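Local atomic coordinates of hypothetical protein VC0802 (PDB entry 1ZVP), a protein that is of unknown function but contains ACT-family domains, which in relatives often bind small regulatory ligands, and has been proposed as a possible transport protein. Residues Pro17-Gly22 / Gln122-Leu127; Cys27-Ala32 / Glu49-Val54; Leu37-Ile42 / Leu53-Glu58; Leu73-Val78 / Tyr108-Ile113. One frame throughout, in Å; residues are numbered along the deposited sequence.

Interaction 1 of 4, residues Pro17-Gly22 / Gln122-Leu127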
loop_
_atom_site.group_PDB
_atom_site.type_symbol
_atom_site.label_atom_id
_atom_site.label_comp_id
_atom_site.label_asym_id
_atom_site.label_seq_id
_atom_site.Cartn_x
_atom_site.Cartn_y
_atom_site.Cartn_z
ATOM N N PRO D 17 1.039 -8.449 14.170
ATOM C CA PRO D 17 1.378 -8.997 12.857
ATOM C C PRO D 17 1.207 -10.512 12.740
ATOM O O PRO D 17 1.303 -11.239 13.730
ATOM C CB PRO D 17 2.849 -8.620 12.701
ATOM C CG PRO D 17 3.363 -8.606 14.070
ATOM C CD PRO D 17 2.249 -8.052 14.910
ATOM N N GLU D 18 0.945 -10.981 11.528
ATOM C CA GLU D 18 0.914 -12.403 11.271
ATOM C C GLU D 18 1.566 -12.712 9.942
ATOM O O GLU D 18 1.279 -12.058 8.941
ATOM C CB GLU D 18 -0.515 -12.939 11.324
ATOM C CG GLU D 18 -1.528 -12.048 10.676
ATOM C CD GLU D 18 -2.867 -12.713 10.501
ATOM O OE1 GLU D 18 -3.639 -12.262 9.621
ATOM O OE2 GLU D 18 -3.155 -13.680 11.238
ATOM N N LEU D 19 2.467 -13.688 9.950
ATOM C CA LEU D 19 3.177 -14.109 8.748
ATOM C C LEU D 19 2.314 -15.081 7.962
ATOM O O LEU D 19 1.937 -16.129 8.479
ATOM C CB LEU D 19 4.482 -14.811 9.120
ATOM C CG LEU D 19 5.801 -14.573 8.384
ATOM C CD1 LEU D 19 6.524 -15.889 8.257
ATOM C CD2 LEU D 19 5.688 -13.861 7.019
ATOM N N MET D 20 2.021 -14.725 6.710
ATOM C CA MET D 20 1.251 -15.574 5.786
ATOM C C MET D 20 2.141 -16.561 5.019
ATOM O O MET D 20 3.345 -16.346 4.860
ATOM C CB MET D 20 0.445 -14.712 4.790
ATOM C CG MET D 20 -0.467 -13.655 5.439
ATOM S SD MET D 20 -1.664 -14.383 6.565
ATOM C CE MET D 20 -1.283 -13.448 7.979
ATOM N N ALA D 21 1.536 -17.652 4.562
ATOM C CA ALA D 21 2.206 -18.613 3.714
ATOM C C ALA D 21 2.497 -18.004 2.351
ATOM O O ALA D 21 1.730 -17.181 1.858
ATOM C CB ALA D 21 1.349 -19.830 3.556
ATOM N N GLY D 22 3.622 -18.403 1.759
ATOM C CA GLY D 22 3.944 -18.073 0.375
ATOM C C GLY D 22 5.093 -17.104 0.158
ATOM O O GLY D 22 5.312 -16.183 0.963
ATOM N N GLN D 122 12.347 -10.691 11.407
ATOM C CA GLN D 122 12.679 -9.385 11.993
ATOM C C GLN D 122 11.545 -8.385 11.871
ATOM O O GLN D 122 11.368 -7.549 12.758
ATOM C CB GLN D 122 13.940 -8.771 11.388
ATOM C CG GLN D 122 15.215 -9.528 11.671
ATOM C CD GLN D 122 15.684 -10.345 10.467
ATOM O OE1 GLN D 122 16.684 -9.986 9.819
ATOM N NE2 GLN D 122 14.951 -11.434 10.144
ATOM N N ALA D 123 10.802 -8.461 10.766
ATOM C CA ALA D 123 9.636 -7.616 10.548
ATOM C C ALA D 123 8.514 -7.928 11.537
ATOM O O ALA D 123 7.905 -7.017 12.078
ATOM C CB ALA D 123 9.158 -7.730 9.110
ATOM N N LEU D 124 8.252 -9.216 11.767
ATOM C CA LEU D 124 7.369 -9.670 12.845
ATOM C C LEU D 124 7.737 -9.096 14.203
ATOM O O LEU D 124 6.872 -8.608 14.930
ATOM C CB LEU D 124 7.372 -11.195 12.949
ATOM C CG LEU D 124 6.578 -11.982 11.916
ATOM C CD1 LEU D 124 6.653 -13.470 12.248
ATOM C CD2 LEU D 124 5.124 -11.496 11.835
ATOM N N GLN D 125 9.019 -9.178 14.543
ATOM C CA GLN D 125 9.549 -8.627 15.784
ATOM C C GLN D 125 9.328 -7.119 15.901
ATOM O O GLN D 125 8.798 -6.658 16.905
ATOM C CB GLN D 125 11.037 -8.955 15.918
ATOM C CG GLN D 125 11.332 -10.387 16.351
ATOM C CD GLN D 125 12.759 -10.844 15.977
ATOM O OE1 GLN D 125 12.982 -12.021 15.648
ATOM N NE2 GLN D 125 13.725 -9.909 16.016
ATOM N N ALA D 126 9.741 -6.363 14.885
ATOM C CA ALA D 126 9.510 -4.924 14.830
ATOM C C ALA D 126 8.023 -4.571 14.978
ATOM O O ALA D 126 7.654 -3.740 15.809
ATOM C CB ALA D 126 10.072 -4.352 13.552
ATOM N N LEU D 127 7.174 -5.233 14.198
ATOM C CA LEU D 127 5.746 -4.927 14.149
ATOM C C LEU D 127 4.984 -5.322 15.403
ATOM O O LEU D 127 3.944 -4.745 15.701
ATOM C CB LEU D 127 5.101 -5.582 12.926
ATOM C CG LEU D 127 5.491 -4.983 11.578
ATOM C CD1 LEU D 127 5.038 -5.870 10.419
ATOM C CD2 LEU D 127 4.948 -3.573 11.450
#

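Interaction 2 of 4, residues Cys27-Ala32 / Glu49-Val54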
loop_
_atom_site.group_PDB
_atom_site.type_symbol
_atom_site.label_atom_id
_atom_site.label_comp_id
_atom_site.label_asym_id
_atom_site.label_seq_id
_atom_site.Cartn_x
_atom_site.Cartn_y
_atom_site.Cartn_z
ATOM N N CYS D 27 5.660 -7.845 -10.223
ATOM C CA CYS D 27 5.865 -7.880 -11.664
ATOM C C CYS D 27 5.118 -6.746 -12.292
ATOM O O CYS D 27 4.076 -6.323 -11.787
ATOM C CB CYS D 27 5.315 -9.168 -12.278
ATOM S SG CYS D 27 5.988 -10.680 -11.620
ATOM N N THR D 28 5.649 -6.266 -13.405
ATOM C CA THR D 28 4.913 -5.381 -14.273
ATOM C C THR D 28 4.741 -6.114 -15.608
ATOM O O THR D 28 5.668 -6.769 -16.094
ATOM C CB THR D 28 5.608 -4.005 -14.406
ATOM O OG1 THR D 28 4.693 -3.054 -14.957
ATOM C CG2 THR D 28 6.880 -4.079 -15.256
ATOM N N VAL D 29 3.538 -6.050 -16.164
ATOM C CA VAL D 29 3.242 -6.722 -17.426
ATOM C C VAL D 29 2.493 -5.801 -18.392
ATOM O O VAL D 29 2.087 -4.698 -18.031
ATOM C CB VAL D 29 2.451 -8.054 -17.217
ATOM C CG1 VAL D 29 3.315 -9.112 -16.546
ATOM C CG2 VAL D 29 1.169 -7.821 -16.437
ATOM N N ASN D 30 2.322 -6.264 -19.626
ATOM C CA ASN D 30 1.570 -5.521 -20.627
ATOM C C ASN D 30 0.192 -6.068 -20.918
ATOM O O ASN D 30 -0.011 -7.280 -20.972
ATOM C CB ASN D 30 2.361 -5.414 -21.920
ATOM C CG ASN D 30 3.102 -4.108 -22.022
ATOM O OD1 ASN D 30 3.282 -3.571 -23.121
ATOM N ND2 ASN D 30 3.520 -3.563 -20.871
ATOM N N GLY D 31 -0.751 -5.151 -21.100
ATOM C CA GLY D 31 -2.104 -5.519 -21.504
ATOM C C GLY D 31 -3.077 -5.798 -20.373
ATOM O O GLY D 31 -2.868 -5.373 -19.234
ATOM N N ALA D 32 -4.139 -6.528 -20.704
ATOM C CA ALA D 32 -5.315 -6.627 -19.853
ATOM C C ALA D 32 -5.121 -7.590 -18.691
ATOM O O ALA D 32 -4.408 -8.583 -18.815
ATOM C CB ALA D 32 -6.535 -7.022 -20.684
ATOM N N GLU D 49 2.219 2.954 -16.411
ATOM C CA GLU D 49 3.354 2.233 -16.984
ATOM C C GLU D 49 3.066 0.746 -17.214
ATOM O O GLU D 49 3.962 0.013 -17.646
ATOM C CB GLU D 49 4.579 2.338 -16.065
ATOM C CG GLU D 49 5.075 3.741 -15.719
ATOM C CD GLU D 49 4.290 4.434 -14.596
ATOM O OE1 GLU D 49 3.337 3.838 -14.036
ATOM O OE2 GLU D 49 4.639 5.593 -14.276
ATOM N N GLY D 50 1.848 0.288 -16.904
ATOM C CA GLY D 50 1.484 -1.126 -17.052
ATOM C C GLY D 50 0.885 -1.758 -15.806
ATOM O O GLY D 50 0.854 -1.144 -14.738
ATOM N N LEU D 51 0.418 -2.995 -15.948
ATOM C CA LEU D 51 -0.248 -3.723 -14.866
ATOM C C LEU D 51 0.759 -4.328 -13.913
ATOM O O LEU D 51 1.609 -5.114 -14.326
ATOM C CB LEU D 51 -1.126 -4.826 -15.452
ATOM C CG LEU D 51 -2.059 -5.638 -14.564
ATOM C CD1 LEU D 51 -3.252 -4.816 -14.099
ATOM C CD2 LEU D 51 -2.530 -6.835 -15.353
ATOM N N THR D 52 0.674 -3.944 -12.640
ATOM C CA THR D 52 1.443 -4.600 -11.571
ATOM C C THR D 52 0.701 -5.858 -11.135
ATOM O O THR D 52 -0.503 -5.810 -10.867
ATOM C CB THR D 52 1.662 -3.671 -10.332
ATOM O OG1 THR D 52 2.356 -2.478 -10.718
ATOM C CG2 THR D 52 2.461 -4.384 -9.231
ATOM N N LEU D 53 1.412 -6.981 -11.090
ATOM C CA LEU D 53 0.871 -8.204 -10.513
ATOM C C LEU D 53 1.728 -8.600 -9.334
ATOM O O LEU D 53 2.948 -8.543 -9.419
ATOM C CB LEU D 53 0.847 -9.355 -11.528
ATOM C CG LEU D 53 0.076 -9.216 -12.850
ATOM C CD1 LEU D 53 0.381 -10.405 -13.780
ATOM C CD2 LEU D 53 -1.434 -9.059 -12.630
ATOM N N VAL D 54 1.090 -8.981 -8.232
ATOM C CA VAL D 54 1.798 -9.590 -7.107
ATOM C C VAL D 54 1.379 -11.050 -7.086
ATOM O O VAL D 54 0.204 -11.367 -6.965
ATOM C CB VAL D 54 1.532 -8.879 -5.735
ATOM C CG1 VAL D 54 2.447 -9.428 -4.660
ATOM C CG2 VAL D 54 1.742 -7.391 -5.846
HETATM O O HOH W 1 3.223 -1.852 -13.224
HETATM O O HOH W 2 4.443 -2.717 -17.694
HETATM O O HOH W 3 -0.644 -2.992 -19.140
#

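Interaction 3 of 4, residues Leu37-Ile42 / Leu53-Glu58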
loop_
_atom_site.group_PDB
_atom_site.type_symbol
_atom_site.label_atom_id
_atom_site.label_comp_id
_atom_site.label_asym_id
_atom_site.label_seq_id
_atom_site.Cartn_x
_atom_site.Cartn_y
_atom_site.Cartn_z
ATOM N N LEU D 37 -5.503 -13.654 -15.378
ATOM C CA LEU D 37 -6.374 -14.248 -14.358
ATOM C C LEU D 37 -5.944 -15.641 -13.894
ATOM O O LEU D 37 -6.031 -15.949 -12.704
ATOM C CB LEU D 37 -7.822 -14.289 -14.866
ATOM C CG LEU D 37 -8.887 -13.303 -14.359
ATOM C CD1 LEU D 37 -8.312 -11.991 -13.884
ATOM C CD2 LEU D 37 -9.937 -13.066 -15.442
ATOM N N SER D 38 -5.487 -16.470 -14.834
ATOM C CA SER D 38 -5.087 -17.854 -14.547
ATOM C C SER D 38 -3.865 -17.945 -13.635
ATOM O O SER D 38 -3.607 -18.996 -13.045
ATOM C CB SER D 38 -4.826 -18.628 -15.843
ATOM O OG SER D 38 -3.843 -17.970 -16.624
ATOM N N LEU D 39 -3.120 -16.847 -13.524
ATOM C CA LEU D 39 -1.983 -16.769 -12.610
ATOM C C LEU D 39 -2.416 -16.570 -11.150
ATOM O O LEU D 39 -1.622 -16.786 -10.229
ATOM C CB LEU D 39 -1.022 -15.654 -13.036
ATOM C CG LEU D 39 -0.321 -15.776 -14.389
ATOM C CD1 LEU D 39 0.558 -14.564 -14.640
ATOM C CD2 LEU D 39 0.496 -17.051 -14.460
ATOM N N GLU D 40 -3.676 -16.168 -10.963
ATOM C CA GLU D 40 -4.291 -15.945 -9.646
ATOM C C GLU D 40 -3.497 -14.984 -8.759
ATOM O O GLU D 40 -3.091 -15.357 -7.654
ATOM C CB GLU D 40 -4.521 -17.266 -8.914
ATOM C CG GLU D 40 -5.621 -18.129 -9.505
ATOM C CD GLU D 40 -5.407 -19.613 -9.227
ATOM O OE1 GLU D 40 -5.899 -20.439 -10.029
ATOM O OE2 GLU D 40 -4.739 -19.959 -8.221
ATOM N N PRO D 41 -3.273 -13.746 -9.240
ATOM C CA PRO D 41 -2.485 -12.789 -8.474
ATOM C C PRO D 41 -3.177 -12.395 -7.169
ATOM O O PRO D 41 -4.394 -12.208 -7.151
ATOM C CB PRO D 41 -2.384 -11.588 -9.418
ATOM C CG PRO D 41 -3.542 -11.716 -10.326
ATOM C CD PRO D 41 -3.743 -13.170 -10.515
ATOM N N ILE D 42 -2.408 -12.281 -6.087
ATOM C CA ILE D 42 -2.964 -11.892 -4.798
ATOM C C ILE D 42 -3.307 -10.410 -4.820
ATOM O O ILE D 42 -4.234 -9.972 -4.138
ATOM C CB ILE D 42 -2.027 -12.254 -3.617
ATOM C CG1 ILE D 42 -2.776 -12.148 -2.286
ATOM C CG2 ILE D 42 -0.741 -11.414 -3.635
ATOM C CD1 ILE D 42 -1.967 -12.558 -1.085
ATOM N N LEU D 53 1.412 -6.981 -11.090
ATOM C CA LEU D 53 0.871 -8.204 -10.513
ATOM C C LEU D 53 1.728 -8.600 -9.334
ATOM O O LEU D 53 2.948 -8.543 -9.419
ATOM C CB LEU D 53 0.847 -9.355 -11.528
ATOM C CG LEU D 53 0.076 -9.216 -12.850
ATOM C CD1 LEU D 53 0.381 -10.405 -13.780
ATOM C CD2 LEU D 53 -1.434 -9.059 -12.630
ATOM N N VAL D 54 1.090 -8.981 -8.232
ATOM C CA VAL D 54 1.798 -9.590 -7.107
ATOM C C VAL D 54 1.379 -11.050 -7.086
ATOM O O VAL D 54 0.204 -11.367 -6.965
ATOM C CB VAL D 54 1.532 -8.879 -5.735
ATOM C CG1 VAL D 54 2.447 -9.428 -4.660
ATOM C CG2 VAL D 54 1.742 -7.391 -5.846
ATOM N N LEU D 55 2.367 -11.925 -7.222
ATOM C CA LEU D 55 2.153 -13.326 -7.524
ATOM C C LEU D 55 3.029 -14.181 -6.650
ATOM O O LEU D 55 4.112 -13.754 -6.260
ATOM C CB LEU D 55 2.569 -13.605 -8.974
ATOM C CG LEU D 55 1.810 -12.961 -10.128
ATOM C CD1 LEU D 55 2.726 -12.745 -11.301
ATOM C CD2 LEU D 55 0.659 -13.852 -10.515
ATOM N N GLU D 56 2.561 -15.396 -6.367
ATOM C CA GLU D 56 3.393 -16.452 -5.808
ATOM C C GLU D 56 4.647 -16.634 -6.665
ATOM O O GLU D 56 4.583 -16.536 -7.889
ATOM C CB GLU D 56 2.604 -17.756 -5.760
ATOM C CG GLU D 56 1.816 -17.971 -4.490
ATOM C CD GLU D 56 2.465 -19.001 -3.566
ATOM O OE1 GLU D 56 1.743 -19.936 -3.142
ATOM O OE2 GLU D 56 3.688 -18.889 -3.274
ATOM N N ALA D 57 5.780 -16.901 -6.024
ATOM C CA ALA D 57 7.073 -16.959 -6.706
ATOM C C ALA D 57 7.087 -17.889 -7.921
ATOM O O ALA D 57 7.487 -17.475 -9.011
ATOM C CB ALA D 57 8.174 -17.344 -5.732
ATOM N N GLU D 58 6.645 -19.131 -7.737
ATOM C CA GLU D 58 6.703 -20.121 -8.815
ATOM C C GLU D 58 5.517 -20.125 -9.776
ATOM O O GLU D 58 5.580 -20.778 -10.805
ATOM C CB GLU D 58 6.991 -21.539 -8.283
ATOM C CG GLU D 58 6.155 -21.985 -7.081
ATOM C CD GLU D 58 4.655 -22.030 -7.369
ATOM O OE1 GLU D 58 4.214 -22.957 -8.100
ATOM O OE2 GLU D 58 3.926 -21.138 -6.860
HETATM O O HOH W 4 0.130 -16.250 -7.882
#

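Interaction 4 of 4, residues Leu73-Val78 / Tyr108-Ile113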
loop_
_atom_site.group_PDB
_atom_site.type_symbol
_atom_site.label_atom_id
_atom_site.label_comp_id
_atom_site.label_asym_id
_atom_site.label_seq_id
_atom_site.Cartn_x
_atom_site.Cartn_y
_atom_site.Cartn_z
ATOM N N LEU D 73 4.737 -12.097 3.178
ATOM C CA LEU D 73 3.540 -11.300 3.404
ATOM C C LEU D 73 3.119 -11.331 4.871
ATOM O O LEU D 73 2.940 -12.392 5.465
ATOM C CB LEU D 73 2.399 -11.747 2.491
ATOM C CG LEU D 73 1.000 -11.242 2.838
ATOM C CD1 LEU D 73 0.876 -9.741 2.642
ATOM C CD2 LEU D 73 -0.017 -11.977 2.007
ATOM N N ILE D 74 2.974 -10.134 5.426
ATOM C CA ILE D 74 2.578 -9.922 6.804
ATOM C C ILE D 74 1.285 -9.112 6.808
ATOM O O ILE D 74 1.191 -8.073 6.172
ATOM C CB ILE D 74 3.710 -9.230 7.616
ATOM C CG1 ILE D 74 4.902 -10.191 7.763
ATOM C CG2 ILE D 74 3.208 -8.761 8.971
ATOM C CD1 ILE D 74 6.217 -9.539 8.133
ATOM N N THR D 75 0.269 -9.631 7.484
ATOM C CA THR D 75 -0.961 -8.885 7.681
ATOM C C THR D 75 -0.988 -8.322 9.096
ATOM O O THR D 75 -0.528 -8.959 10.039
ATOM C CB THR D 75 -2.197 -9.759 7.419
ATOM O OG1 THR D 75 -2.190 -10.179 6.053
ATOM C CG2 THR D 75 -3.476 -8.993 7.698
ATOM N N LEU D 76 -1.513 -7.112 9.232
ATOM C CA LEU D 76 -1.702 -6.498 10.532
ATOM C C LEU D 76 -3.121 -6.770 10.972
ATOM O O LEU D 76 -4.057 -6.355 10.303
ATOM C CB LEU D 76 -1.450 -5.000 10.427
ATOM C CG LEU D 76 -0.020 -4.485 10.525
ATOM C CD1 LEU D 76 1.070 -5.554 10.365
ATOM C CD2 LEU D 76 0.141 -3.372 9.516
ATOM N N THR D 77 -3.275 -7.494 12.079
ATOM C CA THR D 77 -4.606 -7.824 12.598
ATOM C C THR D 77 -5.179 -6.728 13.504
ATOM O O THR D 77 -6.367 -6.766 13.849
ATOM C CB THR D 77 -4.657 -9.198 13.320
ATOM O OG1 THR D 77 -3.718 -9.225 14.398
ATOM C CG2 THR D 77 -4.342 -10.310 12.364
ATOM N N VAL D 78 -4.344 -5.754 13.869
ATOM C CA VAL D 78 -4.783 -4.586 14.633
ATOM C C VAL D 78 -6.048 -3.953 14.011
ATOM O O VAL D 78 -6.212 -3.870 12.779
ATOM C CB VAL D 78 -3.629 -3.553 14.828
ATOM C CG1 VAL D 78 -3.450 -2.654 13.592
ATOM C CG2 VAL D 78 -3.845 -2.717 16.089
ATOM N N TYR D 108 -9.231 -3.716 2.079
ATOM C CA TYR D 108 -10.441 -3.173 2.687
ATOM C C TYR D 108 -10.450 -3.343 4.212
ATOM O O TYR D 108 -10.782 -2.395 4.942
ATOM C CB TYR D 108 -11.674 -3.829 2.086
ATOM C CG TYR D 108 -12.959 -3.215 2.560
ATOM C CD1 TYR D 108 -13.566 -2.204 1.827
ATOM C CD2 TYR D 108 -13.568 -3.635 3.743
ATOM C CE1 TYR D 108 -14.746 -1.620 2.249
ATOM C CE2 TYR D 108 -14.756 -3.058 4.183
ATOM C CZ TYR D 108 -15.340 -2.048 3.423
ATOM O OH TYR D 108 -16.519 -1.452 3.813
ATOM N N TYR D 109 -10.080 -4.545 4.676
ATOM C CA TYR D 109 -10.049 -4.892 6.107
ATOM C C TYR D 109 -8.735 -4.632 6.816
ATOM O O TYR D 109 -8.733 -4.073 7.911
ATOM C CB TYR D 109 -10.486 -6.336 6.337
ATOM C CG TYR D 109 -11.940 -6.534 6.042
ATOM C CD1 TYR D 109 -12.910 -5.989 6.875
ATOM C CD2 TYR D 109 -12.351 -7.231 4.910
ATOM C CE1 TYR D 109 -14.254 -6.149 6.604
ATOM C CE2 TYR D 109 -13.687 -7.397 4.627
ATOM C CZ TYR D 109 -14.638 -6.859 5.484
ATOM O OH TYR D 109 -15.977 -7.015 5.216
ATOM N N HIS D 110 -7.621 -5.038 6.217
ATOM C CA HIS D 110 -6.334 -4.882 6.883
ATOM C C HIS D 110 -5.252 -4.379 5.953
ATOM O O HIS D 110 -5.364 -4.497 4.744
ATOM C CB HIS D 110 -5.868 -6.212 7.477
ATOM C CG HIS D 110 -6.788 -6.785 8.511
ATOM N ND1 HIS D 110 -7.677 -7.803 8.235
ATOM C CD2 HIS D 110 -6.951 -6.485 9.823
ATOM C CE1 HIS D 110 -8.346 -8.105 9.332
ATOM N NE2 HIS D 110 -7.923 -7.322 10.310
ATOM N N ASP D 111 -4.192 -3.836 6.535
ATOM C CA ASP D 111 -2.977 -3.554 5.789
ATOM C C ASP D 111 -2.156 -4.817 5.628
ATOM O O ASP D 111 -2.041 -5.625 6.551
ATOM C CB ASP D 111 -2.144 -2.489 6.489
ATOM C CG ASP D 111 -2.791 -1.135 6.443
ATOM O OD1 ASP D 111 -2.947 -0.585 5.327
ATOM O OD2 ASP D 111 -3.145 -0.611 7.524
ATOM N N HIS D 112 -1.585 -4.970 4.445
ATOM C CA HIS D 112 -0.741 -6.106 4.123
ATOM C C HIS D 112 0.622 -5.579 3.710
ATOM O O HIS D 112 0.729 -4.654 2.906
ATOM C CB HIS D 112 -1.376 -6.933 3.002
ATOM C CG HIS D 112 -2.826 -7.239 3.233
ATOM N ND1 HIS D 112 -3.250 -8.306 3.997
ATOM C CD2 HIS D 112 -3.947 -6.602 2.822
ATOM C CE1 HIS D 112 -4.571 -8.319 4.036
ATOM N NE2 HIS D 112 -5.018 -7.296 3.333
ATOM N N ILE D 113 1.667 -6.154 4.284
ATOM C CA ILE D 113 3.003 -5.638 4.087
ATOM C C ILE D 113 3.855 -6.718 3.451
ATOM O O ILE D 113 3.906 -7.839 3.946
ATOM C CB ILE D 113 3.610 -5.173 5.430
ATOM C CG1 ILE D 113 2.690 -4.149 6.094
ATOM C CG2 ILE D 113 4.996 -4.573 5.238
ATOM C CD1 ILE D 113 2.935 -4.026 7.548
HETATM O O HOH W 5 -4.505 -3.387 9.680
#

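Interaction 1 of 4, residues Pro17-Gly22 / Gln122-Leu127
P17 and L19 of the short strand 17-19 meet helix 120-127 by apolar contact, with no hydrogen bond between them, a simple example of an edge strand covered by a helix. The apolar contacts centre on L124, whose two methyls divide the work. With CG beside the backbone N (chi1 -77°), the side chain reaches away from the helix to the strand. There CD2 comes to 3.8 Å from P17 CB and 3.9 Å from L19 N, while CD1 lies 4.0 Å from L19 CB. The L124 and L19 side chains cross at about a right angle. One turn on, L127 uses the base of its side chain: its CB is 3.7 Å from P17 CG, and the two side chains cross obliquely. The proline ring rests against both leucines, its CB equally near L124 CD2 and L127 CB, and P17 CG also lies 3.6 Å from L124 O.

The strand and helix run nearly antiparallel, their axes 166° apart and 8.4 Å at closest approach. In the ACT fold two helices pack on one face of an antiparallel sheet, and strand 17-19 appears to take the edge position beside strand 71-76 that the fourth strand of the fold would normally occupy, apparently supplied from far earlier in the chain.

Polar interactions follow a different route. The strand pairs by backbone bonds with strand 71-76, E18 with T75 and M20 with L73, and L127 bonds through its backbone to M15. L127 also packs on F91 and L95 of helix 87-96.

Interaction 2 of 4, residues Cys27-Ala32 / Glu49-Val54
V29 turns its CG2 methyl into the slot between its own backbone N and carbonyl carbon (CG1 at chi1 -69°), which directs CG2 at two residues of the partner strand. It lies 3.9 Å from L51 CB and 3.8 Å from L53 CD1, the V29 and L53 side chains crossing at about a right angle. On the other face T28 swings OG1 opposite its backbone N (chi1 -164°), and T52 keeps its hydroxyl beside its N, so that both can share a water. That water donates to T28 OG1 at 2.6 Å and accepts from T52 OG1 at 2.7 Å; its second donated bond goes to G50 O, so three protein atoms hold it. T52 OG1 also bonds Y108 N of the second subunit.

Strands 24-29 and 50-56 form an antiparallel pair in the first ACT region's three-stranded sheet, 50-56 being its central strand. C27-L53 and V29-L51 are hydrogen-bonded pairs, with T28-T52 a non-hydrogen-bonded pair between them. The bonds C27 N to L53 O (2.9 Å), L53 N to C27 O (2.8 Å) and V29 N to L51 O (2.8 Å) are of ordinary length, whereas L51 N to V29 O is longer (3.2 Å) where strand 50-56 begins. There a second water bridges T28 OG1, V29 O and E49 O.

Interaction 3 of 4, residues Leu37-Ile42 / Leu53-Glu58
L39 and L55 make the tightest apolar approach here: L55 CD2 sits 3.5 Å from L39 CB, the two side chains crossing at a slant. The same methyl also reaches P41, lying 3.9 Å from P41 CB, so a single branch of L55 fills the corner between leucine and proline. L55 holds CG beside its backbone N (chi1 -65°), and its end leans toward the loop. Behind it, P41 CG touches L53 CD2 at 4.1 Å, which extends the apolar layer back along the strand.

Moving outward, I42 has its CG1 opposite the backbone N (chi1 -166°), which leaves CG2 to face the strand. CG2 lies 3.9 Å from V54 CG1, on the opposite face of the strand from L53 and L55. Beside it the backbone makes its one direct hydrogen bond across the contact: I42 N donates to V54 O over 2.9 Å, with the N-H bent to 133°. At the polar edge a water donates to L39 O (3.0 Å) and accepts from E56 N (3.0 Å), joining the end of the 3-10 segment 37-39 to the N-cap residue of helix 57-61. E40, with positive phi, turns the chain between the 3-10 segment and P41.

The loop lies along one side of strand 50-56 near its C-terminal end. L55 packs on C27 and V54 on F26 of strand 24-29, V54 touches A43 of strand 43-47, and I42 reaches the second subunit by backbone hydrogen bonds and by packing on its F45.

Interaction 4 of 4, residues Leu73-Val78 / Tyr108-Ile113
L76 and I113 mark the tight part of this strand pair: L76 CD2 and I113 CD1 are 3.5 Å apart, closer than usual van der Waals contact. Next to them the backbone ladder is sound. I74 and I113 form a hydrogen-bonded pair, I74 N to I113 O at 2.9 Å and I113 N to I74 O at 2.7 Å, both with N-H angles of 166°. On the opposite face T75 and H112 lie side by side, pointing the same way. Having OG1 beside its backbone N (chi1 -63°), T75 presents the hydroxyl to the edge of the imidazole in the ring plane, 3.0 Å from H112 ND1. The ring is gripped from two ends, since H112 NE2 bonds E47 of the second subunit, and F45 of that subunit stacks on it.

The ladder loosens at one bond. L76 N still reaches D111 O at 3.1 Å, but the return bond is taken over by a water, which donates to L76 O (3.1 Å) and accepts from D111 N. This water lies in plane at the edge of the H110 ring. H110 itself packs closely, its CD2 2.9 Å from L76 O and its CB 3.7 Å from T75 CG2, and H110 N bonds E47 of the second subunit, the residue that also takes H112 NE2. T77 and V78 make only slight contacts here.

The pair lies in the interior of the second ACT-like sheet. Strand 17-19 flanks 71-76 on its outer side, and strand 103-106 flanks 111-116. Helices 87-96 and 120-127 cover the face of I74, L76 and I113, through F91, A123 and L127.

In the fold
Interactions 1 and 4 belong to one sheet and have centres 10 Å apart: M20 N to L73 O (2.8 Å) and E18 N to T75 O (2.9 Å) probably bond strand 17-19 to strand 71-76. Interactions 2 and 3, centred 11 Å apart, share L53 and V54 of the other sheet's central strand. Between interactions 3 and 4, I42 CD1 meets L73 CD2 at 3.7 Å; between 1 and 3, G22 CA meets E56 OE2 at 3.7 Å. Interactions 1 and 2 have centres 27 Å apart. Interactions 2 and 4, centred 23 Å apart, do not touch within one chain but meet across the dimer, where T52 bonds Y108 of the second subunit.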